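Histone-lysine N-methyltransferase family member SUVH9 (Arabidopsis thaliana, PDB 4NJ5) acts in gene silencing, probably binding methylated DNA and recruiting RNA polymerase V to chromatin, and lacks histone methyltransferase activity. Local coordinates at residues 237-242 with 376-381. Sequence-based numbering, arbitrary orientation.
Sequences TLKTNP and RSLDVL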
loop_
_atom_site.group_PDB
_atom_site.type_symbol
_atom_site.label_atom_id
_atom_site.label_comp_id
_atom_site.label_asym_id
_atom_site.label_seq_id
_atom_site.Cartn_x
_atom_site.Cartn_y
_atom_site.Cartn_z
ATOM N N THR A 237 13.602 -7.374 -9.306
ATOM C CA THR A 237 14.462 -8.379 -9.921
ATOM C C THR A 237 13.753 -9.735 -9.952
ATOM O O THR A 237 13.912 -10.517 -10.893
ATOM C CB THR A 237 15.804 -8.508 -9.182
ATOM O OG1 THR A 237 16.428 -7.222 -9.130
ATOM C CG2 THR A 237 16.714 -9.494 -9.889
ATOM N N LEU A 238 12.960 -10.007 -8.921
ATOM C CA LEU A 238 12.154 -11.220 -8.889
ATOM C C LEU A 238 11.104 -11.207 -9.990
ATOM O O LEU A 238 10.669 -12.262 -10.452
ATOM C CB LEU A 238 11.479 -11.380 -7.529
ATOM C CG LEU A 238 12.399 -11.758 -6.375
ATOM C CD1 LEU A 238 11.566 -12.031 -5.136
ATOM C CD2 LEU A 238 13.234 -12.969 -6.751
ATOM N N LYS A 239 10.687 -10.015 -10.403
ATOM C CA LYS A 239 9.768 -9.914 -11.537
ATOM C C LYS A 239 10.479 -10.060 -12.884
ATOM O O LYS A 239 9.874 -10.518 -13.852
ATOM C CB LYS A 239 8.993 -8.596 -11.508
ATOM C CG LYS A 239 8.098 -8.427 -10.297
ATOM C CD LYS A 239 7.542 -7.016 -10.232
ATOM C CE LYS A 239 6.695 -6.697 -11.449
ATOM N NZ LYS A 239 6.058 -5.358 -11.326
ATOM N N THR A 240 11.749 -9.668 -12.959
ATOM C CA THR A 240 12.449 -9.698 -14.250
ATOM C C THR A 240 13.427 -10.863 -14.447
ATOM O O THR A 240 13.541 -11.399 -15.551
ATOM C CB THR A 240 13.183 -8.368 -14.552
ATOM O OG1 THR A 240 14.196 -8.137 -13.566
ATOM C CG2 THR A 240 12.207 -7.202 -14.563
ATOM N N ASN A 241 14.141 -11.243 -13.391
ATOM C CA ASN A 241 15.113 -12.333 -13.487
ATOM C C ASN A 241 15.360 -13.002 -12.133
ATOM O O ASN A 241 16.455 -12.899 -11.576
ATOM C CB ASN A 241 16.428 -11.820 -14.081
ATOM C CG ASN A 241 17.400 -12.938 -14.410
ATOM O OD1 ASN A 241 17.039 -14.114 -14.400
ATOM N ND2 ASN A 241 18.641 -12.574 -14.708
ATOM N N PRO A 242 14.338 -13.701 -11.610
ATOM C CA PRO A 242 14.332 -14.250 -10.248
ATOM C C PRO A 242 15.496 -15.185 -9.919
ATOM O O PRO A 242 15.973 -15.177 -8.782
ATOM C CB PRO A 242 13.000 -15.012 -10.179
ATOM C CG PRO A 242 12.592 -15.229 -11.591
ATOM C CD PRO A 242 13.109 -14.051 -12.344
ATOM N N ARG A 376 3.007 -13.187 -0.208
ATOM C CA ARG A 376 3.538 -11.835 -0.296
ATOM C C ARG A 376 3.377 -11.337 -1.728
ATOM O O ARG A 376 3.189 -12.132 -2.642
ATOM C CB ARG A 376 5.014 -11.817 0.102
ATOM C CG ARG A 376 5.848 -12.850 -0.643
ATOM C CD ARG A 376 7.340 -12.569 -0.529
ATOM N NE ARG A 376 7.919 -13.030 0.729
ATOM C CZ ARG A 376 8.658 -14.129 0.857
ATOM N NH1 ARG A 376 8.910 -14.891 -0.196
ATOM N NH2 ARG A 376 9.153 -14.462 2.041
ATOM N N SER A 377 3.451 -10.025 -1.925
ATOM C CA SER A 377 3.313 -9.449 -3.258
ATOM C C SER A 377 4.642 -8.930 -3.795
ATOM O O SER A 377 5.404 -8.302 -3.063
ATOM C CB SER A 377 2.295 -8.310 -3.237
ATOM O OG SER A 377 2.293 -7.611 -4.469
ATOM N N LEU A 378 4.916 -9.184 -5.074
ATOM C CA LEU A 378 6.095 -8.604 -5.717
ATOM C C LEU A 378 5.824 -7.150 -6.076
ATOM O O LEU A 378 6.749 -6.353 -6.244
ATOM C CB LEU A 378 6.495 -9.371 -6.980
ATOM C CG LEU A 378 6.634 -10.896 -6.949
ATOM C CD1 LEU A 378 7.371 -11.386 -8.186
ATOM C CD2 LEU A 378 7.331 -11.388 -5.699
ATOM N N ASP A 379 4.546 -6.810 -6.198
ATOM C CA ASP A 379 4.158 -5.468 -6.599
ATOM C C ASP A 379 3.858 -4.610 -5.382
ATOM O O ASP A 379 3.617 -5.120 -4.289
ATOM C CB ASP A 379 2.933 -5.516 -7.515
ATOM C CG ASP A 379 3.134 -6.430 -8.713
ATOM O OD1 ASP A 379 4.281 -6.534 -9.194
ATOM O OD2 ASP A 379 2.145 -7.045 -9.170
ATOM N N VAL A 380 3.892 -3.300 -5.577
ATOM C CA VAL A 380 3.466 -2.369 -4.551
ATOM C C VAL A 380 1.952 -2.461 -4.459
ATOM O O VAL A 380 1.268 -2.542 -5.477
ATOM C CB VAL A 380 3.895 -0.931 -4.910
ATOM C CG1 VAL A 380 3.130 0.092 -4.088
ATOM C CG2 VAL A 380 5.404 -0.768 -4.730
ATOM N N LEU A 381 1.427 -2.487 -3.240
ATOM C CA LEU A 381 -0.014 -2.482 -3.050
ATOM C C LEU A 381 -0.413 -1.243 -2.273
ATOM O O LEU A 381 0.096 -0.997 -1.178
ATOM C CB LEU A 381 -0.466 -3.736 -2.307
ATOM C CG LEU A 381 -0.124 -5.066 -2.972
ATOM C CD1 LEU A 381 -0.453 -6.204 -2.031
ATOM C CD2 LEU A 381 -0.879 -5.214 -4.286
#
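Lys239, in the last turn of helix 228-240, stands opposite Leu378, just past the end of strand 373-377, with their CA atoms 7.0 Å apart. The two side chains lie alongside, running opposite ways, and Lys239 CG rests on Leu378 CD1 at 3.7 Å and on its CB at 3.8 Å. The same methyl group reaches the preceding residue of the helix, lying 4.2 Å from Leu238 CB, so a single leucine branch meets both side chains. Leu378 is also backed by Met497 and Arg362, while Leu238 turns further on to Tyr250 and Val245. Beyond this apolar patch the lysine runs on to a charge: with CG beside the backbone N (chi1 -63°) and a bend at chi3 (61°), the chain brings NZ within 3.0 Å of Asp379 OD1. This salt bridge, also a hydrogen bond, meets the carboxylate from above its plane, 39° out of it, the lysine coming in nearly perpendicular to the aspartate side chain. The helix thus packs against the SET-domain loop that leaves strand 373-377, an outermost strand of a mixed four-stranded sheet that also includes 250-252 and 264-267, well away from the triangular zinc cluster. Glu183 of the SRA domain shares the ammonium, which thus links two acids, whereas Asp379 OD2 is held by Arg362 N and Asn361 ND2; these bonds fix the carboxylate's rotation. A hydrogen bond from Ser377 OG to Asp379 O, 2.8 Å long, braces the backbone of the turn carrying the aspartate. Replacing Lys239 with an alanine is likely to leave Asp379 and Glu183 without their shared cation and to uncover Leu378 where CG and CD lay over it, with Leu238 as its remaining neighbour on the helix.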